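Local coordinates for BvnE (Penicillium brevicompactum, PDB 6U9I), which probably catalyses the stereoselective semipinacol rearrangement in the assembly of the fungal alkaloid brevianamide, acting as an isomerase, at residues Q74-A86 with M99-Y112. Numbering follows the deposited sequence.
Sequences QMKNFNLALMPGA and MHLASYAEAACGLY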
loop_
_atom_site.group_PDB
_atom_site.type_symbol
_atom_site.label_atom_id
_atom_site.label_comp_id
_atom_site.label_asym_id
_atom_site.label_seq_id
_atom_site.Cartn_x
_atom_site.Cartn_y
_atom_site.Cartn_z
ATOM N N GLN A 74 19.867 16.432 4.721
ATOM C CA GLN A 74 20.466 15.302 5.415
ATOM C C GLN A 74 20.694 14.080 4.540
ATOM O O GLN A 74 21.293 13.106 5.011
ATOM C CB GLN A 74 19.592 14.898 6.611
ATOM C CG GLN A 74 19.401 16.016 7.610
ATOM C CD GLN A 74 18.416 15.651 8.696
ATOM O OE1 GLN A 74 17.850 14.554 8.693
ATOM N NE2 GLN A 74 18.201 16.571 9.633
ATOM N N MET A 75 20.226 14.084 3.295
ATOM C CA MET A 75 20.354 12.922 2.435
ATOM C C MET A 75 20.840 13.339 1.056
ATOM O O MET A 75 20.608 14.465 0.608
ATOM C CB MET A 75 19.023 12.164 2.328
ATOM C CG MET A 75 18.412 11.889 3.693
ATOM S SD MET A 75 17.553 10.324 3.784
ATOM C CE MET A 75 16.340 10.584 2.500
ATOM N N LYS A 76 21.535 12.415 0.402
ATOM C CA LYS A 76 22.089 12.622 -0.925
ATOM C C LYS A 76 21.666 11.470 -1.827
ATOM O O LYS A 76 21.322 10.382 -1.357
ATOM C CB LYS A 76 23.633 12.712 -0.896
ATOM C CG LYS A 76 24.206 13.373 0.352
ATOM C CD LYS A 76 24.771 12.332 1.328
ATOM C CE LYS A 76 24.843 12.863 2.764
ATOM N NZ LYS A 76 25.465 11.869 3.681
ATOM N N ASN A 77 21.719 11.720 -3.135
ATOM C CA ASN A 77 21.486 10.689 -4.150
ATOM C C ASN A 77 20.145 9.991 -3.938
ATOM O O ASN A 77 20.031 8.765 -4.025
ATOM C CB ASN A 77 22.632 9.683 -4.176
ATOM C CG ASN A 77 23.933 10.326 -4.578
ATOM O OD1 ASN A 77 23.960 11.178 -5.468
ATOM N ND2 ASN A 77 25.014 9.954 -3.907
ATOM N N PHE A 78 19.126 10.793 -3.653
ATOM C CA PHE A 78 17.775 10.281 -3.451
ATOM C C PHE A 78 17.211 9.721 -4.747
ATOM O O PHE A 78 17.369 10.311 -5.822
ATOM C CB PHE A 78 16.875 11.401 -2.940
ATOM C CG PHE A 78 15.428 11.001 -2.759
ATOM C CD1 PHE A 78 15.028 10.277 -1.644
ATOM C CD2 PHE A 78 14.468 11.373 -3.695
ATOM C CE1 PHE A 78 13.687 9.919 -1.468
ATOM C CE2 PHE A 78 13.128 11.024 -3.526
ATOM C CZ PHE A 78 12.743 10.294 -2.411
ATOM N N ASN A 79 16.528 8.585 -4.643
ATOM C CA ASN A 79 15.784 8.059 -5.775
ATOM C C ASN A 79 14.492 7.436 -5.278
ATOM O O ASN A 79 14.490 6.707 -4.285
ATOM C CB ASN A 79 16.578 7.020 -6.565
ATOM C CG ASN A 79 15.796 6.491 -7.762
ATOM O OD1 ASN A 79 15.622 7.187 -8.769
ATOM N ND2 ASN A 79 15.294 5.275 -7.644
ATOM N N LEU A 80 13.399 7.744 -5.970
ATOM C CA LEU A 80 12.092 7.155 -5.703
ATOM C C LEU A 80 11.591 6.569 -7.013
ATOM O O LEU A 80 11.615 7.251 -8.041
ATOM C CB LEU A 80 11.117 8.209 -5.163
ATOM C CG LEU A 80 9.717 7.747 -4.767
ATOM C CD1 LEU A 80 9.791 6.763 -3.617
ATOM C CD2 LEU A 80 8.867 8.962 -4.377
ATOM N N ALA A 81 11.156 5.310 -6.986
ATOM C CA ALA A 81 10.840 4.641 -8.238
ATOM C C ALA A 81 9.857 3.517 -7.984
ATOM O O ALA A 81 9.766 2.985 -6.876
ATOM C CB ALA A 81 12.108 4.090 -8.907
ATOM N N LEU A 82 9.136 3.141 -9.038
ATOM C CA LEU A 82 8.306 1.948 -8.953
ATOM C C LEU A 82 9.160 0.749 -8.551
ATOM O O LEU A 82 10.311 0.615 -8.987
ATOM C CB LEU A 82 7.610 1.687 -10.295
ATOM C CG LEU A 82 6.398 2.597 -10.537
ATOM C CD1 LEU A 82 6.127 2.776 -12.025
ATOM C CD2 LEU A 82 5.158 2.049 -9.822
ATOM N N MET A 83 8.601 -0.100 -7.674
ATOM C CA MET A 83 9.246 -1.351 -7.295
ATOM C C MET A 83 9.518 -2.174 -8.548
ATOM O O MET A 83 8.837 -2.014 -9.562
ATOM C CB MET A 83 8.361 -2.145 -6.329
ATOM C CG MET A 83 8.333 -1.563 -4.904
ATOM S SD MET A 83 9.813 -2.011 -3.987
ATOM C CE MET A 83 9.503 -3.755 -3.621
ATOM N N PRO A 84 10.509 -3.066 -8.503
ATOM C CA PRO A 84 10.749 -3.949 -9.657
ATOM C C PRO A 84 9.476 -4.641 -10.100
ATOM O O PRO A 84 8.839 -5.342 -9.307
ATOM C CB PRO A 84 11.773 -4.963 -9.119
ATOM C CG PRO A 84 12.486 -4.250 -8.019
ATOM C CD PRO A 84 11.417 -3.368 -7.381
ATOM N N GLY A 85 9.069 -4.425 -11.350
ATOM C CA GLY A 85 7.884 -5.058 -11.886
ATOM C C GLY A 85 6.560 -4.379 -11.577
ATOM O O GLY A 85 5.531 -4.809 -12.101
ATOM N N ALA A 86 6.539 -3.336 -10.754
ATOM C CA ALA A 86 5.280 -2.679 -10.408
ATOM C C ALA A 86 4.910 -1.618 -11.439
ATOM O O ALA A 86 5.782 -0.968 -12.020
ATOM C CB ALA A 86 5.392 -2.018 -9.028
ATOM N N MET A 99 0.666 3.299 -6.319
ATOM C CA MET A 99 1.991 2.873 -6.760
ATOM C C MET A 99 2.753 2.215 -5.624
ATOM O O MET A 99 2.823 2.743 -4.510
ATOM C CB MET A 99 2.810 4.041 -7.312
ATOM C CG MET A 99 2.231 4.582 -8.621
ATOM S SD MET A 99 3.254 5.845 -9.374
ATOM C CE MET A 99 3.135 7.150 -8.158
ATOM N N HIS A 100 3.347 1.071 -5.938
ATOM C CA HIS A 100 4.240 0.356 -5.040
ATOM C C HIS A 100 5.654 0.842 -5.338
ATOM O O HIS A 100 6.154 0.639 -6.445
ATOM C CB HIS A 100 4.085 -1.142 -5.295
ATOM C CG HIS A 100 4.736 -2.016 -4.274
ATOM N ND1 HIS A 100 4.931 -3.365 -4.487
ATOM C CD2 HIS A 100 5.230 -1.750 -3.040
ATOM C CE1 HIS A 100 5.521 -3.894 -3.427
ATOM N NE2 HIS A 100 5.713 -2.936 -2.534
ATOM N N LEU A 101 6.289 1.504 -4.368
ATOM C CA LEU A 101 7.503 2.277 -4.608
ATOM C C LEU A 101 8.644 1.830 -3.709
ATOM O O LEU A 101 8.433 1.380 -2.581
ATOM C CB LEU A 101 7.279 3.778 -4.360
ATOM C CG LEU A 101 6.185 4.484 -5.164
ATOM C CD1 LEU A 101 6.077 5.956 -4.749
ATOM C CD2 LEU A 101 6.411 4.365 -6.671
ATOM N N ALA A 102 9.862 2.011 -4.214
ATOM C CA ALA A 102 11.084 1.868 -3.437
ATOM C C ALA A 102 11.800 3.209 -3.387
ATOM O O ALA A 102 11.881 3.916 -4.400
ATOM C CB ALA A 102 12.017 0.820 -4.061
ATOM N N SER A 103 12.320 3.559 -2.214
ATOM C CA SER A 103 13.147 4.747 -2.073
ATOM C C SER A 103 14.586 4.341 -1.783
ATOM O O SER A 103 14.852 3.286 -1.201
ATOM C CB SER A 103 12.628 5.673 -0.963
ATOM O OG SER A 103 12.733 5.044 0.300
ATOM N N TYR A 104 15.515 5.187 -2.214
ATOM C CA TYR A 104 16.926 5.013 -1.915
ATOM C C TYR A 104 17.519 6.380 -1.632
ATOM O O TYR A 104 17.215 7.352 -2.333
ATOM C CB TYR A 104 17.663 4.333 -3.085
ATOM C CG TYR A 104 19.177 4.359 -2.977
ATOM C CD1 TYR A 104 19.907 5.487 -3.350
ATOM C CD2 TYR A 104 19.878 3.253 -2.513
ATOM C CE1 TYR A 104 21.291 5.517 -3.247
ATOM C CE2 TYR A 104 21.262 3.273 -2.418
ATOM C CZ TYR A 104 21.961 4.409 -2.787
ATOM O OH TYR A 104 23.339 4.438 -2.692
ATOM N N ALA A 105 18.370 6.453 -0.614
ATOM C CA ALA A 105 19.121 7.674 -0.365
ATOM C C ALA A 105 20.344 7.328 0.469
ATOM O O ALA A 105 20.474 6.219 0.991
ATOM C CB ALA A 105 18.270 8.734 0.328
ATOM N N GLU A 106 21.243 8.300 0.583
ATOM C CA GLU A 106 22.484 8.143 1.328
ATOM C C GLU A 106 22.481 9.162 2.453
ATOM O O GLU A 106 22.331 10.365 2.209
ATOM C CB GLU A 106 23.699 8.318 0.407
ATOM C CG GLU A 106 23.897 7.142 -0.547
ATOM C CD GLU A 106 24.699 7.490 -1.799
ATOM O OE1 GLU A 106 25.323 8.572 -1.838
ATOM O OE2 GLU A 106 24.700 6.675 -2.751
ATOM N N ALA A 107 22.600 8.678 3.680
ATOM C CA ALA A 107 22.551 9.513 4.867
ATOM C C ALA A 107 23.848 9.340 5.655
ATOM O O ALA A 107 24.714 8.543 5.290
ATOM C CB ALA A 107 21.321 9.165 5.708
ATOM N N ALA A 108 23.988 10.106 6.742
ATOM C CA ALA A 108 25.187 9.983 7.565
ATOM C C ALA A 108 25.298 8.583 8.157
ATOM O O ALA A 108 26.388 8.001 8.194
ATOM C CB ALA A 108 25.185 11.040 8.670
ATOM N N CYS A 109 24.177 8.010 8.598
ATOM C CA CYS A 109 24.181 6.674 9.184
ATOM C C CYS A 109 24.267 5.564 8.147
ATOM O O CYS A 109 24.224 4.387 8.522
ATOM C CB CYS A 109 22.932 6.463 10.050
ATOM S SG CYS A 109 21.381 6.270 9.120
ATOM N N GLY A 110 24.390 5.893 6.860
ATOM C CA GLY A 110 24.463 4.894 5.814
ATOM C C GLY A 110 23.282 4.993 4.862
ATOM O O GLY A 110 22.709 6.072 4.667
ATOM N N LEU A 111 22.918 3.853 4.283
ATOM C CA LEU A 111 21.871 3.814 3.270
ATOM C C LEU A 111 20.484 3.931 3.885
ATOM O O LEU A 111 20.216 3.412 4.974
ATOM C CB LEU A 111 21.959 2.523 2.464
ATOM C CG LEU A 111 23.233 2.362 1.641
ATOM C CD1 LEU A 111 23.130 1.148 0.750
ATOM C CD2 LEU A 111 23.478 3.619 0.820
ATOM N N TYR A 112 19.600 4.619 3.171
ATOM C CA TYR A 112 18.173 4.650 3.469
ATOM C C TYR A 112 17.463 3.936 2.327
ATOM O O TYR A 112 17.548 4.378 1.178
ATOM C CB TYR A 112 17.675 6.086 3.606
ATOM C CG TYR A 112 16.174 6.202 3.745
ATOM C CD1 TYR A 112 15.554 5.993 4.971
ATOM C CD2 TYR A 112 15.376 6.527 2.653
ATOM C CE1 TYR A 112 14.180 6.105 5.112
ATOM C CE2 TYR A 112 14.001 6.639 2.781
ATOM C CZ TYR A 112 13.409 6.421 4.011
ATOM O OH TYR A 112 12.041 6.532 4.145
HETATM O O HOH W 1 22.225 12.255 7.326
HETATM O O HOH W 2 14.414 3.638 -5.763
#
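Asn79 with Tyr104 and Ala81 with Ala102 are hydrogen-bonded pairs of an antiparallel ladder joining strand 78-82 to strand 96-107 in the curved mixed sheet of BvnE, one face of which is covered by helix 14-31. The ladder runs on to Met83 N, which donates almost straight (176°) to His100 O over 2.8 Å. Lys76 and Glu106 form another hydrogen-bonded pair, but between Lys76 and Asn79 the register slips by one residue, a beta bulge where the chain turns a corner at Asn77. Here Tyr104 OH donates to the anti lone pair of Glu106 OE2 at 2.6 Å, while Asn77 ND2 meets Glu106 OE1 from above the carboxylate plane in a bond whose very short length is doubtful. Helices against such a sheet are consistent with the SnoaL-like (NTF2-like) cone fold. At the far end of the strand, Met83 lays CG over the centre of the His100 ring, a CH-pi contact 3.6 Å from the centroid; His100 NE2 is hydrogen-bonded to Glu115 of strand 110-122. On the helix-covered face, Leu80 CD1 packs on Leu101 CD1 at 4.0 Å, and both leucines touch Leu26. Before the bulge, Met75 bends its chain to press CE tightly on Ala105 CB (3.4 Å), its sulfur oblique to the Tyr112 ring in a Met-aromatic contact.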